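Local atomic coordinates of penicillin-binding protein 2B (Streptococcus pneumoniae, PDB entry 2WAD), a protein that forms peptide cross-links between neighbouring glycan strands of cell-wall peptidoglycan during peripheral growth and is acylated by beta-lactam antibiotics such as penicillin. Residues A[400-403]-A[404-408]; A[436-439]-A[440-443]; A[578-581]-A[582-585]. All coordinates share one frame; numbering follows the deposited sequence. Where two conformers were deposited one is given.

Contact 1 of 3, residues A[400-403]-A[404-408]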
ATOM      1  N   GLY A 400      21.120 -30.238  -2.961  1.00 44.99           N
ATOM      2  CA  GLY A 400      21.648 -31.599  -3.044  1.00 46.63           C
ATOM      3  C   GLY A 400      21.421 -32.475  -1.821  1.00 47.75           C
ATOM      4  O   GLY A 400      22.080 -33.498  -1.650  1.00 48.59           O
ATOM      5  N   VAL A 401      20.472 -32.103  -0.972  1.00 44.50           N
ATOM      6  CA  VAL A 401      20.204 -32.877   0.231  1.00 42.22           C
ATOM      7  C   VAL A 401      19.195 -33.999  -0.021  1.00 40.26           C
ATOM      8  O   VAL A 401      19.287 -35.071   0.567  1.00 40.95           O
ATOM      9  CB  VAL A 401      19.697 -31.953   1.355  1.00 40.55           C
ATOM     10  CG1 VAL A 401      19.476 -32.744   2.641  1.00 43.15           C
ATOM     11  CG2 VAL A 401      20.721 -30.841   1.576  1.00 42.10           C
ATOM     12  N   LEU A 402      18.235 -33.758  -0.902  1.00 38.17           N
ATOM     13  CA  LEU A 402      17.097 -34.647  -1.067  1.00 38.47           C
ATOM     14  C   LEU A 402      17.006 -34.989  -2.537  1.00 39.60           C
ATOM     15  O   LEU A 402      17.237 -34.133  -3.384  1.00 35.35           O
ATOM     16  CB  LEU A 402      15.791 -33.939  -0.686  1.00 38.58           C
ATOM     17  CG  LEU A 402      15.523 -33.686   0.794  1.00 37.51           C
ATOM     18  CD1 LEU A 402      14.195 -32.953   0.877  1.00 38.24           C
ATOM     19  CD2 LEU A 402      15.445 -35.019   1.526  1.00 34.75           C
ATOM     20  N   SER A 403      16.630 -36.228  -2.836  1.00 42.00           N
ATOM     21  CA  SER A 403      16.435 -36.617  -4.223  1.00 42.73           C
ATOM     22  C   SER A 403      15.016 -37.087  -4.528  1.00 41.12           C
ATOM     23  O   SER A 403      14.587 -38.143  -4.065  1.00 40.79           O
ATOM     24  CB  SER A 403      17.468 -37.675  -4.630  1.00 43.92           C
ATOM     25  OG  SER A 403      17.327 -37.915  -6.027  1.00 49.10           O
ATOM     26  N   GLY A 404      14.272 -36.318  -5.318  1.00 41.77           N
ATOM     27  CA  GLY A 404      12.880 -36.687  -5.569  1.00 40.49           C
ATOM     28  C   GLY A 404      12.102 -36.887  -4.276  1.00 40.58           C
ATOM     29  O   GLY A 404      12.320 -36.189  -3.287  1.00 38.65           O
ATOM     30  N   ASN A 405      11.171 -37.835  -4.296  1.00 41.67           N
ATOM     31  CA  ASN A 405      10.225 -38.048  -3.215  1.00 41.79           C
ATOM     32  C   ASN A 405      10.843 -38.980  -2.192  1.00 41.77           C
ATOM     33  O   ASN A 405      10.287 -40.049  -1.900  1.00 43.59           O
ATOM     34  CB  ASN A 405       8.909 -38.619  -3.752  1.00 38.78           C
ATOM     35  CG  ASN A 405       7.818 -38.707  -2.684  1.00 45.59           C
ATOM     36  OD1 ASN A 405       7.851 -38.001  -1.669  1.00 48.66           O
ATOM     37  ND2 ASN A 405       6.835 -39.570  -2.918  1.00 43.47           N
ATOM     38  N   GLN A 406      11.975 -38.531  -1.652  1.00 42.16           N
ATOM     39  CA  GLN A 406      12.848 -39.325  -0.777  1.00 42.48           C
ATOM     40  C   GLN A 406      12.271 -39.678   0.597  1.00 45.04           C
ATOM     41  O   GLN A 406      11.610 -38.847   1.239  1.00 44.07           O
ATOM     42  CB  GLN A 406      14.211 -38.628  -0.621  1.00 39.84           C
ATOM     43  CG  GLN A 406      15.249 -39.398   0.190  1.00 37.76           C
ATOM     44  CD  GLN A 406      16.623 -38.729   0.166  1.00 40.92           C
ATOM     45  OE1 GLN A 406      16.963 -38.030  -0.791  1.00 40.46           O
ATOM     46  NE2 GLN A 406      17.415 -38.939   1.213  1.00 36.95           N
ATOM     47  N   THR A 407      12.546 -40.909   1.040  1.00 46.35           N
ATOM     48  CA  THR A 407      12.098 -41.406   2.335  1.00 43.91           C
ATOM     49  C   THR A 407      13.100 -41.105   3.436  1.00 44.70           C
ATOM     50  O   THR A 407      14.290 -41.305   3.277  1.00 46.00           O
ATOM     51  CB  THR A 407      11.830 -42.930   2.331  1.00 46.41           C
ATOM     52  OG1 THR A 407      10.699 -43.217   1.498  1.00 41.67           O
ATOM     53  CG2 THR A 407      11.545 -43.437   3.764  1.00 39.27           C
ATOM     54  N   LEU A 408      12.607 -40.600   4.560  1.00 43.14           N
ATOM     55  CA  LEU A 408      13.441 -40.379   5.718  1.00 44.95           C
ATOM     56  C   LEU A 408      12.698 -41.043   6.875  1.00 44.10           C
ATOM     57  O   LEU A 408      11.543 -41.452   6.730  1.00 46.08           O
ATOM     58  CB  LEU A 408      13.634 -38.875   5.988  1.00 43.19           C
ATOM     59  CG  LEU A 408      14.392 -37.965   5.009  1.00 46.15           C
ATOM     60  CD1 LEU A 408      14.467 -36.504   5.500  1.00 40.90           C
ATOM     61  CD2 LEU A 408      15.782 -38.453   4.750  1.00 46.12           C
TER
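The turn that carries the chain from the end of helix 389-398 to strand 408-410 is closed by a side-chain-to-backbone bond, from Ser403 to the amide of Gln406. Ser403 N donates to Gln406 OE1 at 2.7 Å with an N-H...O angle of 156°, and the donor lies in the carbonyl plane of the amide. Gln406 has its CG anti to the backbone N (chi1 -176°), and the extended chain beyond brings its amide oxygen back to Ser403 N. On its way the chain passes the backbone of the residue it serves, Gln406 CB lying 3.5 Å from Ser403 O, and Gln406 OE1 3.4 Å from Leu402 CA.

Leu402 crosses the glutamine at a slant, Leu402 CD2 lying 4.1 Å from Gln406 CD and 4.4 Å from Leu408 CD1. Its isobutyl group suits a buried place, where Ile393, Trp397, Tyr447 and Thr451 also touch it. Before the turn, Gly400 takes the positive phi of a Schellman motif that ends the helix. Gly404 also has positive phi, a conformation that favours glycine. Asn405 is the centre of an inverse gamma turn, and its OD1 accepts from Val437 N. Trp397 NE1 and Tyr447 OH bond to the carbonyls of Gly404 and Gln406. Within this surface turn a glutamine oxygen takes the place of a backbone carbonyl as acceptor of Ser403 N.

Contact 2 of 3, residues A[436-439]-A[440-443]; sequences AVEA and LEYS. Unlike the reference sequence in segment 436-439: Glu438 (reference Gln).
Glu438 runs beside Tyr442, one helical turn further on, and the two side chains point the same way. Glu438 CB sits 3.8 Å from Tyr442 CE2 and makes an off-centre CH-pi contact with the ring, 4.3 Å from the centroid. Glu438 CG follows along the phenol, 3.8 Å from Tyr442 OH. CD is a little farther from that hydroxyl, and the carboxylate lies almost parallel to the ring, the planes 11° apart. With CG anti to the carbonyl carbon (chi1 -76°), it lies beside the backbone N, and the extended chain carries OE1 to Thr435 N, from which it accepts just before the helix. The methylene groups of a glutamate can thus cover an aromatic ring while its carboxylate serves the amino-terminal end of the helix, where the helix dipole would favour a negative charge.

This short helix, 436-442, ends in a Schellman motif with Ser443 as the C-prime residue at positive phi, its N weakly bonded to Leu440 O. Ser443 probably opens the SxN motif of penicillin-binding proteins, and its OG is hydrogen-bonded to Lys615 NZ and to Ser386 OG, the inferred acylated serine. The last turn is held by Tyr442 N bonding to Glu438 O at 2.8 Å. That same Glu438 O lies over one face of the Tyr442 ring, toward its rim and 3.2 Å from Tyr442 CG. On another side of the helix Leu440 CB packs 3.5 Å from Val437 O, and its side chain meets Ala390 and Ile393 of helix 389-398.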
ATOM      1  N   ALA A 436       8.335 -37.460   0.967  1.00 41.35           N
ATOM      2  CA  ALA A 436       8.238 -36.000   0.979  1.00 41.04           C
ATOM      3  C   ALA A 436       6.755 -35.597   0.934  1.00 39.24           C
ATOM      4  O   ALA A 436       6.322 -34.680   1.637  1.00 39.26           O
ATOM      5  CB  ALA A 436       9.031 -35.405  -0.173  1.00 40.25           C
ATOM      6  N   VAL A 437       5.983 -36.337   0.148  1.00 38.11           N
ATOM      7  CA  VAL A 437       4.536 -36.141   0.022  1.00 39.23           C
ATOM      8  C   VAL A 437       3.861 -36.297   1.389  1.00 40.41           C
ATOM      9  O   VAL A 437       3.030 -35.475   1.755  1.00 37.94           O
ATOM     10  CB  VAL A 437       3.939 -37.154  -0.968  1.00 40.40           C
ATOM     11  CG1 VAL A 437       2.405 -37.058  -1.017  1.00 37.97           C
ATOM     12  CG2 VAL A 437       4.549 -37.009  -2.378  1.00 38.22           C
ATOM     13  N   GLU A 438       4.272 -37.321   2.146  1.00 39.16           N
ATOM     14  CA  GLU A 438       3.674 -37.680   3.424  1.00 38.96           C
ATOM     15  C   GLU A 438       4.130 -36.732   4.513  1.00 40.17           C
ATOM     16  O   GLU A 438       3.350 -36.403   5.418  1.00 37.31           O
ATOM     17  CB  GLU A 438       4.046 -39.126   3.833  1.00 40.42           C
ATOM     18  CG  GLU A 438       3.280 -40.253   3.088  1.00 43.13           C
ATOM     19  CD  GLU A 438       4.017 -41.608   3.156  1.00 46.31           C
ATOM     20  OE1 GLU A 438       5.082 -41.690   3.800  1.00 42.70           O
ATOM     21  OE2 GLU A 438       3.549 -42.598   2.563  1.00 45.47           O
ATOM     22  N   ALA A 439       5.397 -36.318   4.431  1.00 38.58           N
ATOM     23  CA  ALA A 439       5.874 -35.219   5.255  1.00 38.73           C
ATOM     24  C   ALA A 439       4.977 -33.987   5.181  1.00 35.12           C
ATOM     25  O   ALA A 439       4.698 -33.343   6.185  1.00 36.40           O
ATOM     26  CB  ALA A 439       7.325 -34.848   4.918  1.00 38.93           C
ATOM     27  N   LEU A 440       4.532 -33.644   3.987  1.00 37.70           N
ATOM     28  CA  LEU A 440       3.608 -32.516   3.851  1.00 37.86           C
ATOM     29  C   LEU A 440       2.218 -32.878   4.385  1.00 39.26           C
ATOM     30  O   LEU A 440       1.608 -32.099   5.137  1.00 37.04           O
ATOM     31  CB  LEU A 440       3.568 -32.033   2.398  1.00 35.23           C
ATOM     32  CG  LEU A 440       4.821 -31.277   1.916  1.00 38.09           C
ATOM     33  CD1 LEU A 440       4.843 -31.036   0.420  1.00 31.82           C
ATOM     34  CD2 LEU A 440       4.988 -29.937   2.613  1.00 26.32           C
ATOM     35  N   GLU A 441       1.750 -34.078   4.030  1.00 39.44           N
ATOM     36  CA  GLU A 441       0.421 -34.556   4.457  1.00 39.53           C
ATOM     37  C   GLU A 441       0.243 -34.549   5.976  1.00 40.59           C
ATOM     38  O   GLU A 441      -0.804 -34.097   6.469  1.00 40.79           O
ATOM     39  CB  GLU A 441       0.093 -35.939   3.889  1.00 37.71           C
ATOM     40  CG  GLU A 441      -1.263 -36.492   4.319  1.00 39.83           C
ATOM     41  CD  GLU A 441      -1.577 -37.866   3.706  1.00 43.19           C
ATOM     42  OE1 GLU A 441      -0.761 -38.387   2.915  1.00 40.61           O
ATOM     43  OE2 GLU A 441      -2.652 -38.430   4.015  1.00 39.54           O
ATOM     44  N   TYR A 442       1.289 -34.986   6.688  1.00 38.09           N
ATOM     45  CA  TYR A 442       1.285 -35.095   8.147  1.00 37.25           C
ATOM     46  C   TYR A 442       1.865 -33.906   8.903  1.00 37.51           C
ATOM     47  O   TYR A 442       1.737 -33.805  10.132  1.00 36.38           O
ATOM     48  CB  TYR A 442       2.060 -36.332   8.598  1.00 38.38           C
ATOM     49  CG  TYR A 442       1.732 -37.618   7.890  1.00 39.14           C
ATOM     50  CD1 TYR A 442       0.503 -37.817   7.268  1.00 43.58           C
ATOM     51  CD2 TYR A 442       2.661 -38.654   7.858  1.00 43.31           C
ATOM     52  CE1 TYR A 442       0.221 -39.016   6.608  1.00 42.19           C
ATOM     53  CE2 TYR A 442       2.381 -39.851   7.217  1.00 38.92           C
ATOM     54  CZ  TYR A 442       1.171 -40.027   6.585  1.00 46.21           C
ATOM     55  OH  TYR A 442       0.934 -41.233   5.941  1.00 46.10           O
ATOM     56  N   SER A 443       2.493 -32.997   8.165  1.00 35.64           N
ATOM     57  CA  SER A 443       3.182 -31.860   8.763  1.00 36.96           C
ATOM     58  C   SER A 443       4.320 -32.322   9.662  1.00 36.43           C
ATOM     59  O   SER A 443       4.439 -31.888  10.802  1.00 36.90           O
ATOM     60  CB  SER A 443       2.221 -30.922   9.509  1.00 37.32           C
ATOM     61  OG  SER A 443       2.750 -29.594   9.597  1.00 35.50           O
TER

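Contact 3 of 3, residues A[578-581]-A[582-585]. Unlike the reference sequence in segment 578-581: Glu578 (reference Asp). Unlike the reference sequence in segment 582-585: Ala582 (reference Ser).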
ATOM      1  N   GLU A 578      10.509 -29.679 -12.665  0.70 46.70           N
ATOM      2  CA  GLU A 578       9.087 -29.885 -12.846  0.70 48.99           C
ATOM      3  C   GLU A 578       8.538 -31.045 -12.006  0.70 48.38           C
ATOM      4  O   GLU A 578       7.412 -30.993 -11.509  0.70 50.53           O
ATOM      5  CB  GLU A 578       8.831 -30.159 -14.326  0.70 49.46           C
ATOM      6  CG  GLU A 578       7.383 -30.091 -14.719  0.70 53.65           C
ATOM      7  CD  GLU A 578       7.216 -30.076 -16.221  0.70 63.02           C
ATOM      8  OE1 GLU A 578       8.247 -30.175 -16.926  0.70 63.01           O
ATOM      9  OE2 GLU A 578       6.060 -29.960 -16.686  0.70 62.99           O
ATOM     10  N   SER A 579       9.311 -32.111 -11.863  1.00 46.16           N
ATOM     11  CA  SER A 579       8.822 -33.296 -11.169  1.00 45.51           C
ATOM     12  C   SER A 579       8.894 -33.152  -9.642  1.00 44.46           C
ATOM     13  O   SER A 579       8.060 -33.702  -8.927  1.00 44.91           O
ATOM     14  CB  SER A 579       9.517 -34.562 -11.669  1.00 44.80           C
ATOM     15  OG  SER A 579      10.894 -34.496 -11.377  1.00 49.57           O
ATOM     16  N   ASP A 580       9.863 -32.380  -9.156  1.00 41.88           N
ATOM     17  CA  ASP A 580       9.862 -31.891  -7.787  1.00 40.82           C
ATOM     18  C   ASP A 580       8.627 -31.045  -7.433  1.00 38.54           C
ATOM     19  O   ASP A 580       7.981 -31.274  -6.421  1.00 42.02           O
ATOM     20  CB  ASP A 580      11.195 -31.196  -7.475  1.00 38.99           C
ATOM     21  CG  ASP A 580      12.347 -32.190  -7.358  1.00 47.01           C
ATOM     22  OD1 ASP A 580      13.515 -31.772  -7.363  1.00 54.47           O
ATOM     23  OD2 ASP A 580      12.104 -33.410  -7.280  1.00 50.16           O
ATOM     24  N   MET A 581       8.283 -30.071  -8.261  1.00 39.69           N
ATOM     25  CA  MET A 581       7.072 -29.299  -8.076  1.00 41.07           C
ATOM     26  C   MET A 581       5.817 -30.189  -8.069  1.00 42.71           C
ATOM     27  O   MET A 581       4.825 -29.887  -7.399  1.00 39.60           O
ATOM     28  CB  MET A 581       6.959 -28.223  -9.156  1.00 41.73           C
ATOM     29  CG  MET A 581       5.727 -27.300  -9.038  1.00 37.85           C
ATOM     30  SD  MET A 581       5.715 -26.405  -7.472  1.00 44.40           S
ATOM     31  CE  MET A 581       6.971 -25.129  -7.700  1.00 41.77           C
ATOM     32  N   ALA A 582       5.858 -31.279  -8.831  1.00 43.17           N
ATOM     33  CA  ALA A 582       4.736 -32.210  -8.880  1.00 42.35           C
ATOM     34  C   ALA A 582       4.627 -32.948  -7.539  1.00 40.97           C
ATOM     35  O   ALA A 582       3.538 -33.261  -7.079  1.00 41.40           O
ATOM     36  CB  ALA A 582       4.886 -33.177 -10.066  1.00 40.81           C
ATOM     37  N   ILE A 583       5.760 -33.169  -6.878  1.00 42.57           N
ATOM     38  CA  ILE A 583       5.746 -33.741  -5.544  1.00 38.47           C
ATOM     39  C   ILE A 583       5.108 -32.780  -4.541  1.00 39.38           C
ATOM     40  O   ILE A 583       4.285 -33.192  -3.741  1.00 41.06           O
ATOM     41  CB  ILE A 583       7.132 -34.214  -5.126  1.00 39.80           C
ATOM     42  CG1 ILE A 583       7.490 -35.443  -5.963  1.00 38.57           C
ATOM     43  CG2 ILE A 583       7.167 -34.617  -3.644  1.00 37.01           C
ATOM     44  CD1 ILE A 583       8.997 -35.611  -6.220  1.00 40.41           C
ATOM     45  N   LEU A 584       5.438 -31.492  -4.595  1.00 39.85           N
ATOM     46  CA  LEU A 584       4.787 -30.534  -3.706  1.00 40.48           C
ATOM     47  C   LEU A 584       3.273 -30.526  -3.926  1.00 40.92           C
ATOM     48  O   LEU A 584       2.535 -30.522  -2.956  1.00 38.73           O
ATOM     49  CB  LEU A 584       5.338 -29.119  -3.892  1.00 38.51           C
ATOM     50  CG  LEU A 584       6.844 -28.915  -3.669  1.00 42.92           C
ATOM     51  CD1 LEU A 584       7.210 -27.425  -3.845  1.00 30.89           C
ATOM     52  CD2 LEU A 584       7.369 -29.486  -2.323  1.00 30.15           C
ATOM     53  N   HIS A 585       2.833 -30.477  -5.187  1.00 42.30           N
ATOM     54  CA  HIS A 585       1.417 -30.536  -5.562  1.00 43.21           C
ATOM     55  C   HIS A 585       0.671 -31.777  -5.040  1.00 44.41           C
ATOM     56  O   HIS A 585      -0.503 -31.692  -4.679  1.00 44.06           O
ATOM     57  CB  HIS A 585       1.273 -30.445  -7.090  1.00 45.48           C
ATOM     58  CG  HIS A 585       1.488 -29.069  -7.652  1.00 43.24           C
ATOM     59  ND1 HIS A 585       1.273 -28.765  -8.979  1.00 54.68           N
ATOM     60  CD2 HIS A 585       1.880 -27.912  -7.070  1.00 50.15           C
ATOM     61  CE1 HIS A 585       1.523 -27.485  -9.188  1.00 54.40           C
ATOM     62  NE2 HIS A 585       1.891 -26.941  -8.044  1.00 46.13           N
TER
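His585 N donates to Met581 O at 3.0 Å and nearly straight, 170° at the hydrogen; Leu584 N bonds to Asp580 O less straight, but in the carbonyl plane. These are i to i+4 bonds in the first turns of helix 578-593 of the transpeptidase domain. Nearer the amino-terminal end, Ala582 N to Glu578 O and Ile583 N to Ser579 O are more bent, and Ile583 N has a second, weak bond to Asp580 O. The imidazole has a polar partner of its own: His585 NE2 is hydrogen-bonded to the backbone oxygen of Ile535, which would limit the rotation of the ring.

Met581 lays its chain across that ring. Its CG is anti to the backbone N (chi1 -178°), and the bends that follow at chi2 and chi3 bring SD between the imidazole and Leu584. Met581 CG stands over one face of the His585 ring, toward the rim, in a CH-pi contact 4.3 Å from its centroid. Met581 SD approaches obliquely, 3.9 Å from His585 NE2, and also meets Leu584 CD1 at 4.1 Å. A flexible, polarisable methionine suits a buried position between an imidazole and a leucine.

Ile583 and Leu584 belong to the face that meets neighbouring helices: Ile583 touches Ala436, Val437 and Trp397, and Leu584 touches Trp397 and Leu440. Asp580 and Ile583 lie side by side, pointing the same way, with the carboxylate brushing the end of the isoleucine, Asp580 OD2 4.0 Å from Ile583 CD1.

In the fold
Contact 1 is a surface loop, contact 2 is largely buried, and contact 3 lies between, with some residues buried and others exposed. All three belong to the transpeptidase domain and meet one another, their centres about 12 to 13 Å apart. Asn405 ties contact 1 to the start of the helix of contact 2, while Ile583 of contact 3 touches both other contacts. Helix 389-398 touches all three. The chemistry follows place: a side-chain amide closes the loop, whereas regular backbone bonds carry both helices, with an aromatic contact on each. Of the three, contact 2 is the one that reaches the active site, through Ser443.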